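Local coordinates for protein serine protease inhibitor (Thermoanaerobacter tengcongensis, PDB 2PEF) that probably inhibits serine-type endopeptidases as a serpin, here captured in the latent state, at residues Ile133-Met144 and Leu160-Ala168. Residues are numbered along the deposited sequence; the frame is centred on the assembly and turned at random.
Sequences INNWVKSKTNGM and LINAVAFDA
Helix-on-sheet packing of the serpin fold lays segment 133-144, the end of helix 127-140 (helix F) and its turn, on segment 160-168 of strand 158-169 (strand 3 of beta-sheet A), an inner strand flanked by strands 87-98 and 322-331. The segment axes run 27° apart, and no hydrogen bond crosses. I161, A163 and A165 point toward the helix and the turn that follows it, whereas N162 and V164 face helix 35-46 beneath the sheet. I161 is the bulky member: its CG2 meets W136 CZ3 obliquely at 3.7 Å, and its CD1 reaches I133 CG2, also at 3.7 Å, the two isoleucines crossing at about a right angle. W136 CG lies anti to the backbone N (chi1 -173°), which sends the indole down to the strand; K140 CG sits over one ring face, 3.6 Å above the plane, V137 CG1 lies at the edge, and NE1 hydrogen-bonds to D119 OD2. The small side chains of A163 and A165 are consistent with the close backbone approach, nearest at T141 and A165, whose CA atoms are 4.9 Å apart. A163 CB meets both K140 CB and T141 CG2 at 3.9 Å. A Schellman motif, closed by G143 N to K138 O at 2.8 Å, ends the helix and shares N142 (C-prime) and G143 with the type I' turn T141 to M144. A165 CB touches K140 O, at the helix end, at 3.5 Å, while the M144 thioether, bent at chi3 (-85°), sets its CE 3.9 Å from A165 CB.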
ATOM      1  N   ILE A 133      -9.147 -18.250  -3.239  1.00 12.21           N
ATOM      2  CA  ILE A 133      -8.747 -16.895  -2.864  1.00 12.92           C
ATOM      3  C   ILE A 133      -7.222 -16.771  -2.797  1.00 14.33           C
ATOM      4  O   ILE A 133      -6.640 -15.857  -3.387  1.00 14.28           O
ATOM      5  CB  ILE A 133      -9.395 -16.458  -1.529  1.00 13.08           C
ATOM      6  CG1 ILE A 133     -10.908 -16.309  -1.704  1.00 14.41           C
ATOM      7  CG2 ILE A 133      -8.777 -15.154  -1.036  1.00 16.96           C
ATOM      8  CD1 ILE A 133     -11.694 -16.230  -0.389  1.00 13.62           C
ATOM      9  N   ASN A 134      -6.585 -17.706  -2.097  1.00 14.71           N
ATOM     10  CA  ASN A 134      -5.132 -17.707  -1.971  1.00 15.31           C
ATOM     11  C   ASN A 134      -4.403 -17.899  -3.296  1.00 14.72           C
ATOM     12  O   ASN A 134      -3.348 -17.300  -3.517  1.00 15.85           O
ATOM     13  CB  ASN A 134      -4.677 -18.738  -0.941  1.00 15.82           C
ATOM     14  CG  ASN A 134      -5.019 -18.325   0.475  1.00 13.95           C
ATOM     15  OD1 ASN A 134      -5.175 -17.139   0.767  1.00 16.46           O
ATOM     16  ND2 ASN A 134      -5.143 -19.304   1.363  1.00 16.30           N
ATOM     17  N   ASN A 135      -4.966 -18.725  -4.174  1.00 14.41           N
ATOM     18  CA  ASN A 135      -4.432 -18.869  -5.527  1.00 14.80           C
ATOM     19  C   ASN A 135      -4.542 -17.577  -6.331  1.00 15.23           C
ATOM     20  O   ASN A 135      -3.634 -17.234  -7.102  1.00 14.72           O
ATOM     21  CB  ASN A 135      -5.096 -20.040  -6.251  1.00 16.08           C
ATOM     22  CG  ASN A 135      -4.558 -21.377  -5.789  1.00 16.94           C
ATOM     23  OD1 ASN A 135      -3.353 -21.530  -5.570  1.00 22.45           O
ATOM     24  ND2 ASN A 135      -5.444 -22.353  -5.636  1.00 20.20           N
ATOM     25  N   TRP A 136      -5.637 -16.850  -6.111  1.00 13.77           N
ATOM     26  CA  TRP A 136      -5.855 -15.569  -6.759  1.00 14.90           C
ATOM     27  C   TRP A 136      -4.824 -14.552  -6.279  1.00 15.03           C
ATOM     28  O   TRP A 136      -4.153 -13.935  -7.095  1.00 15.41           O
ATOM     29  CB  TRP A 136      -7.285 -15.072  -6.510  1.00 14.36           C
ATOM     30  CG  TRP A 136      -7.651 -13.840  -7.278  1.00 13.71           C
ATOM     31  CD1 TRP A 136      -8.217 -13.787  -8.521  1.00 12.01           C
ATOM     32  CD2 TRP A 136      -7.495 -12.480  -6.852  1.00 12.39           C
ATOM     33  NE1 TRP A 136      -8.418 -12.482  -8.895  1.00 13.17           N
ATOM     34  CE2 TRP A 136      -7.984 -11.659  -7.890  1.00 13.41           C
ATOM     35  CE3 TRP A 136      -6.987 -11.877  -5.695  1.00 15.69           C
ATOM     36  CZ2 TRP A 136      -7.977 -10.262  -7.809  1.00 13.77           C
ATOM     37  CZ3 TRP A 136      -6.980 -10.482  -5.613  1.00 14.51           C
ATOM     38  CH2 TRP A 136      -7.477  -9.696  -6.665  1.00 14.17           C
ATOM     39  N   VAL A 137      -4.669 -14.411  -4.962  1.00 15.52           N
ATOM     40  CA  VAL A 137      -3.677 -13.467  -4.421  1.00 15.05           C
ATOM     41  C   VAL A 137      -2.241 -13.839  -4.824  1.00 15.02           C
ATOM     42  O   VAL A 137      -1.447 -12.963  -5.183  1.00 15.38           O
ATOM     43  CB  VAL A 137      -3.806 -13.235  -2.879  1.00 16.25           C
ATOM     44  CG1 VAL A 137      -5.182 -12.677  -2.524  1.00 16.03           C
ATOM     45  CG2 VAL A 137      -3.521 -14.498  -2.088  1.00 18.22           C
ATOM     46  N   LYS A 138      -1.928 -15.132  -4.810  1.00 15.53           N
ATOM     47  CA  LYS A 138      -0.614 -15.599  -5.242  1.00 14.61           C
ATOM     48  C   LYS A 138      -0.346 -15.225  -6.699  1.00 14.15           C
ATOM     49  O   LYS A 138       0.750 -14.782  -7.030  1.00 15.99           O
ATOM     50  CB  LYS A 138      -0.468 -17.111  -5.043  1.00 14.33           C
ATOM     51  CG  LYS A 138       0.968 -17.601  -5.087  1.00 15.58           C
ATOM     52  CD  LYS A 138       1.057 -19.114  -4.919  1.00 15.81           C
ATOM     53  CE  LYS A 138       2.504 -19.565  -4.821  1.00 20.66           C
ATOM     54  N   SER A 139      -1.347 -15.405  -7.563  1.00 13.88           N
ATOM     55  CA  SER A 139      -1.196 -15.091  -8.988  1.00 14.79           C
ATOM     56  C   SER A 139      -1.027 -13.592  -9.232  1.00 15.07           C
ATOM     57  O   SER A 139      -0.148 -13.170  -9.993  1.00 15.63           O
ATOM     58  CB  SER A 139      -2.394 -15.608  -9.789  1.00 15.19           C
ATOM     59  OG  SER A 139      -2.310 -15.184 -11.143  1.00 18.62           O
ATOM     60  N   LYS A 140      -1.873 -12.797  -8.582  1.00 14.85           N
ATOM     61  CA  LYS A 140      -1.922 -11.354  -8.823  1.00 14.91           C
ATOM     62  C   LYS A 140      -0.753 -10.586  -8.202  1.00 15.55           C
ATOM     63  O   LYS A 140      -0.504  -9.428  -8.560  1.00 15.74           O
ATOM     64  CB  LYS A 140      -3.267 -10.770  -8.363  1.00 15.10           C
ATOM     65  CG  LYS A 140      -4.504 -11.410  -8.999  1.00 16.80           C
ATOM     66  CD  LYS A 140      -4.487 -11.325 -10.519  1.00 15.15           C
ATOM     67  CE  LYS A 140      -5.779 -11.848 -11.113  1.00 16.38           C
ATOM     68  NZ  LYS A 140      -5.658 -12.036 -12.586  1.00 14.09           N
ATOM     69  N   THR A 141      -0.051 -11.222  -7.262  1.00 15.47           N
ATOM     70  CA  THR A 141       1.148 -10.637  -6.662  1.00 15.15           C
ATOM     71  C   THR A 141       2.414 -11.338  -7.156  1.00 15.48           C
ATOM     72  O   THR A 141       3.485 -11.189  -6.567  1.00 14.29           O
ATOM     73  CB  THR A 141       1.121 -10.680  -5.108  1.00 14.98           C
ATOM     74  OG1 THR A 141       1.166 -12.042  -4.661  1.00 14.70           O
ATOM     75  CG2 THR A 141      -0.122  -9.993  -4.556  1.00 16.79           C
ATOM     76  N   ASN A 142       2.283 -12.097  -8.242  1.00 15.72           N
ATOM     77  CA  ASN A 142       3.394 -12.886  -8.786  1.00 18.05           C
ATOM     78  C   ASN A 142       4.187 -13.604  -7.686  1.00 17.45           C
ATOM     79  O   ASN A 142       5.421 -13.567  -7.650  1.00 18.99           O
ATOM     80  CB  ASN A 142       4.294 -12.017  -9.678  1.00 18.19           C
ATOM     81  CG  ASN A 142       3.515 -11.319 -10.786  1.00 22.68           C
ATOM     82  OD1 ASN A 142       2.742 -11.947 -11.511  1.00 26.12           O
ATOM     83  ND2 ASN A 142       3.711 -10.013 -10.916  1.00 25.92           N
ATOM     84  N   GLY A 143       3.450 -14.243  -6.780  1.00 16.30           N
ATOM     85  CA  GLY A 143       4.033 -15.060  -5.720  1.00 16.24           C
ATOM     86  C   GLY A 143       4.573 -14.318  -4.511  1.00 15.44           C
ATOM     87  O   GLY A 143       5.045 -14.951  -3.561  1.00 16.55           O
ATOM     88  N   MET A 144       4.514 -12.987  -4.535  1.00 14.30           N
ATOM     89  CA  MET A 144       5.044 -12.175  -3.432  1.00 14.18           C
ATOM     90  C   MET A 144       4.228 -12.311  -2.151  1.00 13.74           C
ATOM     91  O   MET A 144       4.780 -12.292  -1.054  1.00 13.25           O
ATOM     92  CB  MET A 144       5.159 -10.707  -3.841  1.00 13.11           C
ATOM     93  CG  MET A 144       6.325 -10.444  -4.780  1.00 15.19           C
ATOM     94  SD  MET A 144       6.487  -8.712  -5.242  1.00 14.54           S
ATOM     95  CE  MET A 144       5.356  -8.610  -6.625  1.00 15.25           C
ATOM     96  N   LEU A 160     -13.913  -8.354  -0.202  1.00 12.88           N
ATOM     97  CA  LEU A 160     -13.396  -7.486  -1.251  1.00 11.82           C
ATOM     98  C   LEU A 160     -11.882  -7.474  -1.099  1.00 11.23           C
ATOM     99  O   LEU A 160     -11.365  -7.310   0.005  1.00 10.80           O
ATOM    100  CB  LEU A 160     -13.969  -6.069  -1.133  1.00 11.23           C
ATOM    101  CG  LEU A 160     -15.499  -5.932  -1.140  1.00 14.17           C
ATOM    102  CD1 LEU A 160     -16.085  -6.065   0.274  1.00 17.07           C
ATOM    103  CD2 LEU A 160     -15.919  -4.608  -1.751  1.00 17.82           C
ATOM    104  N   ILE A 161     -11.176  -7.669  -2.206  1.00 11.08           N
ATOM    105  CA  ILE A 161      -9.723  -7.810  -2.166  1.00 11.09           C
ATOM    106  C   ILE A 161      -9.072  -7.018  -3.285  1.00 10.90           C
ATOM    107  O   ILE A 161      -9.503  -7.087  -4.438  1.00 11.57           O
ATOM    108  CB  ILE A 161      -9.270  -9.300  -2.265  1.00 10.03           C
ATOM    109  CG1 ILE A 161      -9.949 -10.154  -1.186  1.00 10.77           C
ATOM    110  CG2 ILE A 161      -7.743  -9.406  -2.145  1.00 12.70           C
ATOM    111  CD1 ILE A 161      -9.801 -11.650  -1.376  1.00 10.71           C
ATOM    112  N   ASN A 162      -8.037  -6.260  -2.934  1.00 10.57           N
ATOM    113  CA  ASN A 162      -7.152  -5.672  -3.929  1.00 10.75           C
ATOM    114  C   ASN A 162      -5.746  -6.251  -3.829  1.00 10.57           C
ATOM    115  O   ASN A 162      -5.277  -6.556  -2.735  1.00 10.76           O
ATOM    116  CB  ASN A 162      -7.090  -4.157  -3.761  1.00 10.26           C
ATOM    117  CG  ASN A 162      -5.947  -3.538  -4.538  1.00 13.32           C
ATOM    118  OD1 ASN A 162      -4.828  -3.454  -4.041  1.00 13.68           O
ATOM    119  ND2 ASN A 162      -6.218  -3.124  -5.772  1.00 11.10           N
ATOM    120  N   ALA A 163      -5.085  -6.386  -4.975  1.00 10.28           N
ATOM    121  CA  ALA A 163      -3.666  -6.723  -5.034  1.00 10.20           C
ATOM    122  C   ALA A 163      -2.906  -5.761  -5.941  1.00 10.49           C
ATOM    123  O   ALA A 163      -3.404  -5.356  -6.994  1.00 11.25           O
ATOM    124  CB  ALA A 163      -3.466  -8.161  -5.493  1.00 11.07           C
ATOM    125  N   VAL A 164      -1.706  -5.385  -5.505  1.00 10.76           N
ATOM    126  CA  VAL A 164      -0.790  -4.559  -6.290  1.00 11.08           C
ATOM    127  C   VAL A 164       0.539  -5.300  -6.401  1.00 11.76           C
ATOM    128  O   VAL A 164       1.049  -5.810  -5.398  1.00 14.26           O
ATOM    129  CB  VAL A 164      -0.575  -3.166  -5.632  1.00 11.33           C
ATOM    130  CG1 VAL A 164       0.551  -2.390  -6.328  1.00 10.48           C
ATOM    131  CG2 VAL A 164      -1.849  -2.362  -5.658  1.00 11.58           C
ATOM    132  N   ALA A 165       1.088  -5.380  -7.618  1.00 10.82           N
ATOM    133  CA  ALA A 165       2.390  -6.013  -7.839  1.00  9.32           C
ATOM    134  C   ALA A 165       3.329  -5.065  -8.579  1.00  9.83           C
ATOM    135  O   ALA A 165       3.003  -4.595  -9.665  1.00  9.98           O
ATOM    136  CB  ALA A 165       2.226  -7.315  -8.616  1.00  9.23           C
ATOM    137  N   PHE A 166       4.482  -4.788  -7.973  1.00  9.81           N
ATOM    138  CA  PHE A 166       5.485  -3.876  -8.537  1.00 10.14           C
ATOM    139  C   PHE A 166       6.784  -4.639  -8.784  1.00 10.06           C
ATOM    140  O   PHE A 166       7.252  -5.372  -7.914  1.00 11.11           O
ATOM    141  CB  PHE A 166       5.719  -2.706  -7.572  1.00 10.22           C
ATOM    142  CG  PHE A 166       6.759  -1.714  -8.033  1.00  9.78           C
ATOM    143  CD1 PHE A 166       6.421  -0.681  -8.904  1.00 12.02           C
ATOM    144  CD2 PHE A 166       8.065  -1.793  -7.560  1.00 12.04           C
ATOM    145  CE1 PHE A 166       7.371   0.243  -9.319  1.00  9.40           C
ATOM    146  CE2 PHE A 166       9.025  -0.870  -7.965  1.00 10.27           C
ATOM    147  CZ  PHE A 166       8.679   0.145  -8.848  1.00  8.96           C
ATOM    148  N   ASP A 167       7.356  -4.473  -9.973  1.00  9.87           N
ATOM    149  CA  ASP A 167       8.580  -5.176 -10.349  1.00 10.70           C
ATOM    150  C   ASP A 167       9.333  -4.322 -11.348  1.00 10.77           C
ATOM    151  O   ASP A 167       8.963  -4.239 -12.519  1.00  9.90           O
ATOM    152  CB  ASP A 167       8.250  -6.554 -10.940  1.00 10.94           C
ATOM    153  CG  ASP A 167       9.490  -7.404 -11.216  1.00 14.64           C
ATOM    154  OD1 ASP A 167      10.625  -6.879 -11.225  1.00 15.95           O
ATOM    155  OD2 ASP A 167       9.319  -8.623 -11.436  1.00 20.50           O
ATOM    156  N   ALA A 168      10.393  -3.681 -10.871  1.00 11.52           N
ATOM    157  CA  ALA A 168      11.127  -2.721 -11.677  1.00 11.07           C
ATOM    158  C   ALA A 168      12.631  -2.906 -11.554  1.00 11.98           C
ATOM    159  O   ALA A 168      13.132  -3.303 -10.505  1.00 11.61           O
ATOM    160  CB  ALA A 168      10.740  -1.309 -11.289  1.00 12.50           C
TER